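PDB 6SL9: enoyl-CoA hydratase/carnithine racemase from Thermus thermophilus JL-18, which probably isomerises a ring-epoxidised phenylacetyl-CoA to oxepin-CoA in phenylacetic acid catabolism, as a crotonase-family isomerase acting on CoA thioesters. Local coordinates for residues S112-G117 with A126-A131; T130-I135 with S141-L146; Y205-K210 with G232-T237. All coordinates share one frame; numbering follows the deposited sequence.

Contact 1. Residues S112-G117 with A126-A131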
ATOM      1  N   SER A 112       4.751   1.525  17.730  1.00 10.47           N
ATOM      2  CA  SER A 112       3.813   0.451  17.362  1.00 11.16           C
ATOM      3  C   SER A 112       2.440   0.688  17.967  1.00 10.83           C
ATOM      4  O   SER A 112       1.422   0.661  17.243  1.00 13.02           O
ATOM      5  CB  SER A 112       4.344  -0.926  17.773  1.00 12.65           C
ATOM      6  OG  SER A 112       5.690  -1.155  17.335  1.00 14.25           O
ATOM      7  N   LEU A 113       2.392   0.945  19.280  1.00 11.11           N
ATOM      8  CA  LEU A 113       1.111   1.090  19.987  1.00 11.15           C
ATOM      9  C   LEU A 113       0.353   2.300  19.443  1.00 11.11           C
ATOM     10  O   LEU A 113      -0.838   2.255  19.202  1.00 12.41           O
ATOM     11  CB  LEU A 113       1.369   1.193  21.510  1.00 13.84           C
ATOM     12  CG  LEU A 113       1.774  -0.110  22.215  1.00 20.93           C
ATOM     13  CD1 LEU A 113       1.967   0.112  23.715  1.00 31.00           C
ATOM     14  CD2 LEU A 113       0.737  -1.223  22.068  1.00 28.22           C
ATOM     15  N   ALA A 114       1.062   3.430  19.220  1.00 10.21           N
ATOM     16  CA  ALA A 114       0.401   4.664  18.766  1.00 11.43           C
ATOM     17  C   ALA A 114      -0.267   4.401  17.416  1.00 10.48           C
ATOM     18  O   ALA A 114      -1.367   4.922  17.130  1.00 11.46           O
ATOM     19  CB  ALA A 114       1.416   5.763  18.643  1.00 11.96           C
ATOM     20  N   LEU A 115       0.357   3.610  16.567  1.00  9.99           N
ATOM     21  CA  LEU A 115      -0.110   3.436  15.179  1.00 10.80           C
ATOM     22  C   LEU A 115      -1.311   2.513  15.100  1.00 10.77           C
ATOM     23  O   LEU A 115      -1.955   2.461  14.061  1.00 12.01           O
ATOM     24  CB  LEU A 115       1.018   2.967  14.271  1.00 10.57           C
ATOM     25  CG  LEU A 115       2.164   3.976  14.082  1.00 11.98           C
ATOM     26  CD1 LEU A 115       3.179   3.457  13.123  1.00 13.12           C
ATOM     27  CD2 LEU A 115       1.691   5.375  13.682  1.00 15.01           C
ATOM     28  N   TRP A 116      -1.686   1.860  16.194  1.00  9.79           N
ATOM     29  CA  TRP A 116      -2.926   1.059  16.241  1.00 10.37           C
ATOM     30  C   TRP A 116      -4.171   1.917  16.399  1.00 10.33           C
ATOM     31  O   TRP A 116      -5.253   1.389  16.232  1.00 11.93           O
ATOM     32  CB  TRP A 116      -2.864  -0.022  17.329  1.00 11.71           C
ATOM     33  CG  TRP A 116      -2.042  -1.203  16.926  1.00 11.82           C
ATOM     34  CD1 TRP A 116      -0.771  -1.534  17.310  1.00 11.79           C
ATOM     35  CD2 TRP A 116      -2.406  -2.100  15.877  1.00 11.15           C
ATOM     36  NE1 TRP A 116      -0.352  -2.610  16.583  1.00 12.27           N
ATOM     37  CE2 TRP A 116      -1.326  -2.979  15.693  1.00 11.52           C
ATOM     38  CE3 TRP A 116      -3.549  -2.234  15.083  1.00 11.29           C
ATOM     39  CZ2 TRP A 116      -1.352  -3.968  14.709  1.00 12.15           C
ATOM     40  CZ3 TRP A 116      -3.573  -3.222  14.113  1.00 12.41           C
ATOM     41  CH2 TRP A 116      -2.486  -4.064  13.940  1.00 12.69           C
ATOM     42  N   GLY A 117      -4.037   3.221  16.692  1.00 10.23           N
ATOM     43  CA  GLY A 117      -5.242   4.038  16.700  1.00 10.78           C
ATOM     44  C   GLY A 117      -5.929   4.003  15.355  1.00 10.57           C
ATOM     45  O   GLY A 117      -5.253   4.003  14.332  1.00 11.56           O
ATOM     46  N   ALA A 126       5.631  16.446  19.377  1.00 14.41           N
ATOM     47  CA  ALA A 126       5.704  14.982  19.487  1.00 13.87           C
ATOM     48  C   ALA A 126       6.649  14.462  18.404  1.00 13.41           C
ATOM     49  O   ALA A 126       6.925  15.161  17.441  1.00 14.97           O
ATOM     50  CB  ALA A 126       4.338  14.352  19.375  1.00 15.88           C
ATOM     51  N   SER A 127       7.027  13.196  18.478  1.00 13.11           N
ATOM     52  CA  SER A 127       7.954  12.626  17.492  1.00 14.04           C
ATOM     53  C   SER A 127       7.736  11.144  17.422  1.00 11.20           C
ATOM     54  O   SER A 127       7.220  10.532  18.340  1.00 13.30           O
ATOM     55  CB  SER A 127       9.344  13.012  17.829  1.00 16.18           C
ATOM     56  OG  SER A 127       9.728  12.507  19.074  1.00 16.41           O
ATOM     57  N   PHE A 128       8.175  10.591  16.301  1.00 12.23           N
ATOM     58  CA  PHE A 128       8.072   9.150  16.048  1.00 11.59           C
ATOM     59  C   PHE A 128       9.428   8.626  15.604  1.00 11.53           C
ATOM     60  O   PHE A 128      10.021   9.183  14.654  1.00 14.65           O
ATOM     61  CB  PHE A 128       7.062   8.864  14.920  1.00 12.25           C
ATOM     62  CG  PHE A 128       5.654   9.279  15.250  1.00 14.68           C
ATOM     63  CD1 PHE A 128       5.257  10.602  15.143  1.00 17.41           C
ATOM     64  CD2 PHE A 128       4.753   8.343  15.720  1.00 16.05           C
ATOM     65  CE1 PHE A 128       3.980  10.977  15.524  1.00 17.92           C
ATOM     66  CE2 PHE A 128       3.456   8.721  16.047  1.00 16.99           C
ATOM     67  CZ  PHE A 128       3.089  10.036  15.939  1.00 17.71           C
ATOM     68  N   THR A 129       9.899   7.564  16.231  1.00 10.31           N
ATOM     69  CA  THR A 129      11.198   6.962  15.837  1.00 11.27           C
ATOM     70  C   THR A 129      11.015   5.434  15.897  1.00 10.79           C
ATOM     71  O   THR A 129      10.619   4.926  16.932  1.00 11.81           O
ATOM     72  CB  THR A 129      12.315   7.474  16.752  1.00 15.68           C
ATOM     73  OG1 THR A 129      12.344   8.898  16.914  1.00 18.64           O
ATOM     74  CG2 THR A 129      13.598   6.994  16.116  1.00 16.91           C
ATOM     75  N   THR A 130      11.330   4.737  14.827  1.00 10.48           N
ATOM     76  CA  THR A 130      11.119   3.282  14.875  1.00  9.93           C
ATOM     77  C   THR A 130      12.010   2.657  15.938  1.00 10.21           C
ATOM     78  O   THR A 130      11.558   1.740  16.628  1.00 11.00           O
ATOM     79  CB  THR A 130      11.289   2.646  13.486  1.00 10.66           C
ATOM     80  OG1 THR A 130      12.654   2.873  13.061  1.00 11.51           O
ATOM     81  CG2 THR A 130      10.281   3.147  12.470  1.00 11.80           C
ATOM     82  N   ALA A 131      13.259   3.090  16.058  1.00 11.05           N
ATOM     83  CA  ALA A 131      14.188   2.811  17.174  1.00 11.47           C
ATOM     84  C   ALA A 131      14.766   1.402  17.251  1.00 11.01           C
ATOM     85  O   ALA A 131      15.921   1.273  17.681  1.00 11.72           O
ATOM     86  CB  ALA A 131      13.542   3.159  18.514  1.00 12.27           C
TER
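The backbones at A114 and F128 keep 9.3 Å between their CA atoms, and the F128 side chain reaches from strand 127-129 about halfway across to helix 109-115. Both elements belong to the crotonase core, in which this helix follows strand 105-107. In this family the N-terminal end of that helix commonly supplies a backbone N-H to the oxyanion hole; the contact here lies at its other end. F128 sets its CB toward the helix, and with CG anti to the carbonyl carbon, chi1 -63° swings the ring to where its CE2 corner meets the helix side chains. A114 CB comes to the edge of the ring, close to its plane. The L115 branch ending in CD2 approaches the same ring corner obliquely. No hydrogen bond crosses; the junction is loose, buried and apolar. V102 of strand 98-102 touches both A114 and F128 and so ties this junction to the larger sheet, while the L115 side chain also packs on L143 and L146 of helix 143-151. The two approaches converge on one aromatic carbon, F128 CE2, which lies 4.4 Å from A114 CB and 4.5 Å from L115 CD2.

Contact 2. Residues T130-I135 with S141-L146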
ATOM      1  N   THR A 130      11.330   4.737  14.827  1.00 10.48           N
ATOM      2  CA  THR A 130      11.119   3.282  14.875  1.00  9.93           C
ATOM      3  C   THR A 130      12.010   2.657  15.938  1.00 10.21           C
ATOM      4  O   THR A 130      11.558   1.740  16.628  1.00 11.00           O
ATOM      5  CB  THR A 130      11.289   2.646  13.486  1.00 10.66           C
ATOM      6  OG1 THR A 130      12.654   2.873  13.061  1.00 11.51           O
ATOM      7  CG2 THR A 130      10.281   3.147  12.470  1.00 11.80           C
ATOM      8  N   ALA A 131      13.259   3.090  16.058  1.00 11.05           N
ATOM      9  CA  ALA A 131      14.188   2.811  17.174  1.00 11.47           C
ATOM     10  C   ALA A 131      14.766   1.402  17.251  1.00 11.01           C
ATOM     11  O   ALA A 131      15.921   1.273  17.681  1.00 11.72           O
ATOM     12  CB  ALA A 131      13.542   3.159  18.514  1.00 12.27           C
ATOM     13  N   PHE A 132      14.001   0.373  16.907  1.00 10.76           N
ATOM     14  CA  PHE A 132      14.445  -1.026  17.105  1.00 10.92           C
ATOM     15  C   PHE A 132      15.842  -1.242  16.517  1.00 10.28           C
ATOM     16  O   PHE A 132      16.687  -1.915  17.174  1.00 10.97           O
ATOM     17  CB  PHE A 132      13.465  -2.004  16.441  1.00 10.69           C
ATOM     18  CG  PHE A 132      12.137  -2.065  17.155  1.00 11.05           C
ATOM     19  CD1 PHE A 132      11.990  -2.867  18.251  1.00 12.65           C
ATOM     20  CD2 PHE A 132      11.015  -1.399  16.662  1.00 11.71           C
ATOM     21  CE1 PHE A 132      10.783  -2.990  18.880  1.00 12.93           C
ATOM     22  CE2 PHE A 132       9.780  -1.541  17.293  1.00 12.28           C
ATOM     23  CZ  PHE A 132       9.695  -2.325  18.392  1.00 13.19           C
ATOM     24  N   VAL A 133      16.100  -0.754  15.322  1.00 10.79           N
ATOM     25  CA  VAL A 133      17.378  -1.042  14.636  1.00 11.40           C
ATOM     26  C   VAL A 133      18.564  -0.474  15.419  1.00 11.99           C
ATOM     27  O   VAL A 133      19.677  -1.001  15.285  1.00 12.80           O
ATOM     28  CB  VAL A 133      17.362  -0.552  13.180  1.00 12.21           C
ATOM     29  CG1 VAL A 133      17.487   0.951  13.074  1.00 14.14           C
ATOM     30  CG2 VAL A 133      18.402  -1.190  12.346  1.00 13.83           C
ATOM     31  N   ARG A 134      18.347   0.587  16.219  1.00 12.48           N
ATOM     32  CA  ARG A 134      19.447   1.221  16.947  1.00 12.57           C
ATOM     33  C   ARG A 134      19.967   0.329  18.052  1.00 12.58           C
ATOM     34  O   ARG A 134      21.103   0.491  18.465  1.00 14.40           O
ATOM     35  CB  ARG A 134      19.025   2.558  17.522  1.00 12.53           C
ATOM     36  CG  ARG A 134      18.639   3.602  16.489  1.00 15.72           C
ATOM     37  CD  ARG A 134      18.388   4.925  17.141  1.00 20.21           C
ATOM     38  NE  ARG A 134      18.021   5.992  16.207  1.00 23.93           N
ATOM     39  CZ  ARG A 134      17.492   7.179  16.614  1.00 31.23           C
ATOM     40  NH1 ARG A 134      17.214   7.391  17.888  1.00 30.06           N
ATOM     41  NH2 ARG A 134      17.237   8.157  15.774  1.00 32.83           N
ATOM     42  N   ILE A 135      19.187  -0.667  18.465  1.00 12.38           N
ATOM     43  CA  ILE A 135      19.674  -1.694  19.424  1.00 13.57           C
ATOM     44  C   ILE A 135      19.739  -3.083  18.784  1.00 11.83           C
ATOM     45  O   ILE A 135      19.858  -4.100  19.476  1.00 13.97           O
ATOM     46  CB  ILE A 135      18.898  -1.660  20.738  1.00 14.52           C
ATOM     47  CG1 ILE A 135      17.419  -1.995  20.583  1.00 14.23           C
ATOM     48  CG2 ILE A 135      19.091  -0.331  21.447  1.00 16.69           C
ATOM     49  CD1 ILE A 135      16.659  -2.210  21.893  1.00 17.92           C
ATOM     50  N   SER A 141       5.628  -5.850  17.769  1.00 10.77           N
ATOM     51  CA  SER A 141       4.346  -5.339  18.256  1.00 10.99           C
ATOM     52  C   SER A 141       3.481  -4.846  17.094  1.00 10.07           C
ATOM     53  O   SER A 141       2.636  -3.912  17.270  1.00 11.29           O
ATOM     54  CB  SER A 141       4.566  -4.277  19.328  1.00 13.04           C
ATOM     55  OG  SER A 141       5.461  -4.720  20.314  1.00 14.63           O
ATOM     56  N   GLY A 142       3.593  -5.489  15.945  1.00 10.48           N
ATOM     57  CA  GLY A 142       2.811  -5.178  14.772  1.00 11.33           C
ATOM     58  C   GLY A 142       3.371  -4.056  13.907  1.00 10.53           C
ATOM     59  O   GLY A 142       2.720  -3.755  12.891  1.00 11.57           O
ATOM     60  N   LEU A 143       4.530  -3.496  14.261  1.00 10.35           N
ATOM     61  CA  LEU A 143       5.018  -2.354  13.456  1.00 11.15           C
ATOM     62  C   LEU A 143       5.357  -2.852  12.045  1.00 11.04           C
ATOM     63  O   LEU A 143       5.219  -2.049  11.082  1.00 11.25           O
ATOM     64  CB  LEU A 143       6.227  -1.733  14.127  1.00 11.51           C
ATOM     65  CG  LEU A 143       6.757  -0.451  13.447  1.00 12.31           C
ATOM     66  CD1 LEU A 143       5.688   0.615  13.417  1.00 12.99           C
ATOM     67  CD2 LEU A 143       7.988   0.012  14.198  1.00 13.01           C
ATOM     68  N   SER A 144       5.832  -4.101  11.865  1.00 10.71           N
ATOM     69  CA  SER A 144       6.178  -4.547  10.504  1.00 11.13           C
ATOM     70  C   SER A 144       4.913  -4.713   9.632  1.00 10.51           C
ATOM     71  O   SER A 144       5.048  -4.689   8.414  1.00 11.94           O
ATOM     72  CB  SER A 144       6.988  -5.810  10.509  1.00 11.77           C
ATOM     73  OG  SER A 144       6.226  -6.962  10.797  1.00 13.72           O
ATOM     74  N   PHE A 145       3.781  -4.921  10.257  1.00 11.37           N
ATOM     75  CA  PHE A 145       2.459  -5.027   9.596  1.00 10.61           C
ATOM     76  C   PHE A 145       1.976  -3.628   9.288  1.00 10.12           C
ATOM     77  O   PHE A 145       1.626  -3.324   8.137  1.00 11.51           O
ATOM     78  CB  PHE A 145       1.583  -5.850  10.515  1.00 10.49           C
ATOM     79  CG  PHE A 145       0.160  -6.010  10.027  1.00 10.55           C
ATOM     80  CD1 PHE A 145      -0.805  -5.076  10.359  1.00 11.58           C
ATOM     81  CD2 PHE A 145      -0.259  -7.126   9.327  1.00 12.01           C
ATOM     82  CE1 PHE A 145      -2.093  -5.181   9.893  1.00 12.28           C
ATOM     83  CE2 PHE A 145      -1.594  -7.294   8.930  1.00 13.29           C
ATOM     84  CZ  PHE A 145      -2.520  -6.311   9.220  1.00 13.35           C
ATOM     85  N   LEU A 146       1.888  -2.791  10.307  1.00 10.66           N
ATOM     86  CA  LEU A 146       1.256  -1.485  10.134  1.00 12.37           C
ATOM     87  C   LEU A 146       2.056  -0.521   9.298  1.00 10.99           C
ATOM     88  O   LEU A 146       1.472   0.200   8.487  1.00 11.50           O
ATOM     89  CB  LEU A 146       1.034  -0.847  11.516  1.00 14.00           C
ATOM     90  CG  LEU A 146      -0.133  -1.349  12.353  1.00 17.74           C
ATOM     91  CD1 LEU A 146      -0.128  -0.576  13.649  1.00 26.68           C
ATOM     92  CD2 LEU A 146      -1.464  -1.153  11.639  1.00 24.91           C
TER
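The F132 ring presents an edge to L143: methyl CD2 of the leucine lies near the ring plane, 3.9 Å from F132 CE2 and 4.2 Å from F132 CD2. On the leucine side no other atom comes as near the ring. L143 reaches out with CG anti to its backbone N (chi1 -175°), which carries its branched end off helix 143-151 toward the loop. The same methyl meets a second partner, since T130 CG2 stands 4.3 Å from L143 CD2, and it is thus lodged in the fork between a threonine methyl and an aromatic edge. The threonine turns its polar arm to another part of the fold, where OG1 is hydrogen-bonded to L159 O. L160 of helix 153-162 packs on both T130 and L143 and extends the apolar cluster.

The loop turns tightly between its two contributors. A131 has a positive phi of 73°, and F132 N bonds to T130 O at 2.8 Å, a classic gamma turn; the 3-10 segment 132-134 follows directly. On the opposing segment G142 occupies the N-cap position of helix 143-151. Its backbone angles (phi 85°) would set any CB hard against the carbonyl O of S141, a conformation suited to glycine. G142 O receives L146 N at 2.9 Å, and a neighbouring subunit grips this helix start: both carboxylate oxygens of its E227 are used, one by G142 N and the other by S144 OG. I135 O is hydrogen-bonded to ND1 of H240 of that subunit. A buried leucine-phenylalanine-threonine cluster thus joins the loop after strand 127-129 to the helix it leads into, beside a subunit interface of the crotonase-type trimer.

Contact 3. Residues Y205-K210 with G232-T237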
ATOM      1  N   TYR A 205     -18.404   0.803  12.627  1.00 10.86           N
ATOM      2  CA  TYR A 205     -16.959   1.049  12.846  1.00 10.97           C
ATOM      3  C   TYR A 205     -16.268  -0.283  13.068  1.00 11.01           C
ATOM      4  O   TYR A 205     -15.180  -0.534  12.502  1.00 11.04           O
ATOM      5  CB  TYR A 205     -16.726   1.988  14.021  1.00 11.08           C
ATOM      6  CG  TYR A 205     -17.298   3.382  13.909  1.00 11.26           C
ATOM      7  CD1 TYR A 205     -17.343   4.100  12.741  1.00 10.91           C
ATOM      8  CD2 TYR A 205     -17.700   4.043  15.054  1.00 11.29           C
ATOM      9  CE1 TYR A 205     -17.758   5.421  12.697  1.00 12.53           C
ATOM     10  CE2 TYR A 205     -18.126   5.350  15.044  1.00 11.30           C
ATOM     11  CZ  TYR A 205     -18.179   6.050  13.863  1.00 11.31           C
ATOM     12  OH  TYR A 205     -18.607   7.340  13.851  1.00 12.68           O
ATOM     13  N   ALA A 206     -16.789  -1.128  13.926  1.00 10.86           N
ATOM     14  CA  ALA A 206     -16.136  -2.397  14.283  1.00 11.56           C
ATOM     15  C   ALA A 206     -15.932  -3.259  13.047  1.00 10.62           C
ATOM     16  O   ALA A 206     -14.882  -3.855  12.896  1.00 11.09           O
ATOM     17  CB  ALA A 206     -17.016  -3.103  15.264  1.00 11.96           C
ATOM     18  N   LEU A 207     -16.978  -3.372  12.254  1.00  9.94           N
ATOM     19  CA  LEU A 207     -16.957  -4.272  11.084  1.00 10.51           C
ATOM     20  C   LEU A 207     -16.066  -3.696   9.984  1.00 10.00           C
ATOM     21  O   LEU A 207     -15.371  -4.444   9.294  1.00 11.30           O
ATOM     22  CB  LEU A 207     -18.382  -4.582  10.628  1.00 10.45           C
ATOM     23  CG  LEU A 207     -19.238  -5.315  11.657  1.00 13.12           C
ATOM     24  CD1 LEU A 207     -20.654  -5.397  11.201  1.00 15.96           C
ATOM     25  CD2 LEU A 207     -18.745  -6.692  11.935  1.00 19.20           C
ATOM     26  N   THR A 208     -16.050  -2.377   9.837  1.00  9.86           N
ATOM     27  CA  THR A 208     -15.139  -1.716   8.884  1.00  9.62           C
ATOM     28  C   THR A 208     -13.694  -1.992   9.268  1.00 10.01           C
ATOM     29  O   THR A 208     -12.863  -2.279   8.385  1.00 10.58           O
ATOM     30  CB  THR A 208     -15.453  -0.223   8.779  1.00 10.70           C
ATOM     31  OG1 THR A 208     -16.789  -0.063   8.307  1.00 12.25           O
ATOM     32  CG2 THR A 208     -14.530   0.491   7.841  1.00 12.47           C
ATOM     33  N   LYS A 209     -13.394  -1.931  10.534  1.00 10.15           N
ATOM     34  CA  LYS A 209     -12.012  -2.197  11.016  1.00  9.59           C
ATOM     35  C   LYS A 209     -11.590  -3.608  10.645  1.00  9.78           C
ATOM     36  O   LYS A 209     -10.430  -3.815  10.263  1.00 10.89           O
ATOM     37  CB  LYS A 209     -11.946  -1.987  12.526  1.00 11.38           C
ATOM     38  CG  LYS A 209     -11.973  -0.527  12.898  1.00 13.04           C
ATOM     39  CD  LYS A 209     -12.096  -0.348  14.388  1.00 12.54           C
ATOM     40  CE  LYS A 209     -10.957  -0.990  15.169  1.00 12.01           C
ATOM     41  NZ  LYS A 209     -10.789  -0.317  16.502  1.00 14.52           N
ATOM     42  N   LYS A 210     -12.498  -4.563  10.713  1.00  9.93           N
ATOM     43  CA  LYS A 210     -12.201  -5.959  10.360  1.00 10.70           C
ATOM     44  C   LYS A 210     -11.864  -6.060   8.885  1.00 10.49           C
ATOM     45  O   LYS A 210     -10.910  -6.753   8.514  1.00 11.99           O
ATOM     46  CB  LYS A 210     -13.402  -6.837  10.710  1.00 12.84           C
ATOM     47  CG  LYS A 210     -13.706  -6.996  12.184  1.00 18.05           C
ATOM     48  CD  LYS A 210     -14.798  -8.041  12.570  1.00 23.78           C
ATOM     49  CE  LYS A 210     -15.309  -7.731  13.978  1.00 31.31           C
ATOM     50  NZ  LYS A 210     -14.223  -7.803  15.022  1.00 31.74           N
ATOM     51  N   GLY A 232     -24.134  -7.950   5.694  1.00 11.67           N
ATOM     52  CA  GLY A 232     -25.349  -8.652   6.154  1.00 13.45           C
ATOM     53  C   GLY A 232     -25.556  -8.376   7.617  1.00 12.76           C
ATOM     54  O   GLY A 232     -26.686  -8.092   8.079  1.00 14.92           O
ATOM     55  N   GLN A 233     -24.480  -8.456   8.400  1.00 12.45           N
ATOM     56  CA  GLN A 233     -24.534  -8.160   9.853  1.00 13.52           C
ATOM     57  C   GLN A 233     -24.883  -6.686  10.058  1.00 12.42           C
ATOM     58  O   GLN A 233     -25.782  -6.390  10.882  1.00 14.29           O
ATOM     59  CB  GLN A 233     -23.223  -8.531  10.512  1.00 13.42           C
ATOM     60  CG  GLN A 233     -22.916 -10.009  10.448  1.00 13.14           C
ATOM     61  CD  GLN A 233     -21.585 -10.407  11.022  1.00 14.77           C
ATOM     62  OE1 GLN A 233     -20.928  -9.629  11.712  1.00 16.78           O
ATOM     63  NE2 GLN A 233     -21.135 -11.616  10.668  1.00 17.52           N
ATOM     64  N   ALA A 234     -24.187  -5.773   9.412  1.00 12.21           N
ATOM     65  CA  ALA A 234     -24.459  -4.340   9.616  1.00 11.17           C
ATOM     66  C   ALA A 234     -25.922  -3.993   9.243  1.00 11.59           C
ATOM     67  O   ALA A 234     -26.583  -3.199   9.919  1.00 13.70           O
ATOM     68  CB  ALA A 234     -23.502  -3.474   8.824  1.00 12.09           C
ATOM     69  N   GLY A 235     -26.469  -4.648   8.244  1.00 12.55           N
ATOM     70  CA  GLY A 235     -27.818  -4.386   7.744  1.00 14.46           C
ATOM     71  C   GLY A 235     -28.875  -4.808   8.741  1.00 15.09           C
ATOM     72  O   GLY A 235     -29.996  -4.308   8.630  1.00 17.24           O
ATOM     73  N   GLN A 236     -28.540  -5.690   9.682  1.00 14.61           N
ATOM     74  CA  GLN A 236     -29.522  -6.178  10.662  1.00 16.50           C
ATOM     75  C   GLN A 236     -29.486  -5.355  11.948  1.00 16.41           C
ATOM     76  O   GLN A 236     -30.291  -5.582  12.831  1.00 19.97           O
ATOM     77  CB  GLN A 236     -29.242  -7.631  10.993  1.00 20.64           C
ATOM     78  CG  GLN A 236     -29.538  -8.567   9.842  1.00 26.48           C
ATOM     79  CD  GLN A 236     -29.276  -9.984  10.235  1.00 34.25           C
ATOM     80  OE1 GLN A 236     -30.075 -10.582  10.930  1.00 47.97           O
ATOM     81  NE2 GLN A 236     -28.156 -10.523   9.765  1.00 46.43           N
ATOM     82  N   THR A 237     -28.622  -4.353  12.026  1.00 13.70           N
ATOM     83  CA  THR A 237     -28.495  -3.533  13.238  1.00 13.02           C
ATOM     84  C   THR A 237     -29.672  -2.537  13.344  1.00 13.76           C
ATOM     85  O   THR A 237     -30.187  -2.010  12.329  1.00 15.55           O
ATOM     86  CB  THR A 237     -27.148  -2.786  13.326  1.00 12.00           C
ATOM     87  OG1 THR A 237     -27.030  -1.867  12.226  1.00 12.66           O
ATOM     88  CG2 THR A 237     -25.978  -3.743  13.399  1.00 13.96           C
TER
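L207 and Q233 share the same first torsion, CG anti to the carbonyl carbon (chi1 -62° and -64°), and meet at about a right angle between helices 202-214 and 220-235. With CD1 anti to CA, the leucine stretches that methyl out toward the backbone of the second helix. There CD1 lies 4.0 Å from A234 N, 4.1 Å from Q233 CB and 4.2 Å from A234 CB, so one methyl rests on the helix surface where Q233 and A234 adjoin. The other branch is met by the glutamine amide: Q233 is extended beyond CG, which places OE1 3.7 Å from L207 CD2. This last approach is plain van der Waals packing of a methyl against an amide oxygen. A234 offers only a methyl here, consistent with the 7.6 Å between the L207 and A234 CA atoms.

Just beyond, the second helix gives way to a turn. A234 O accepts two bonds from one residue: T237 OG1 donates to it at 2.7 Å, in the carbonyl plane with a C=O...donor angle of 151°, and T237 N reaches the same oxygen at 3.2 Å. T237 OG1 also caps H240 N, so one hydroxyl links the last turn of helix 220-235 to the first turn of helix 238-249. The first helix is tied to the rest of the chain on other sides, through salt bridges from K209 to D118 and from K210 to E95, and L207 also packs on V138 of a neighbouring subunit. Across the two segments, then, no hydrogen bond crosses, and the contact rests on van der Waals packing; the directional bonds lie within or outside them, fixing each helix separately while the leucine packs between them.

Overall arrangement
Along the chain contact 1 comes first and runs straight into contact 2, with T130 and A131 common to both; contact 3 follows near the C-terminus. Contacts 1 and 2 have centres 9 Å apart and touch directly: S112 of helix 109-115 packs against L143 of helix 143-151, and W116 NE1 makes a weak hydrogen bond with S141 O, forming one continuous region of the crotonase core. Contact 3, in the C-terminal helices, lies on the opposite side of the chain's centre, its centre 28 Å from contact 1 and 31 Å from contact 2. The trimer closes that distance: V133 of the 130-135 loop packs on Y205 of a neighbouring subunit, so that loop and C-terminal helices meet between copies.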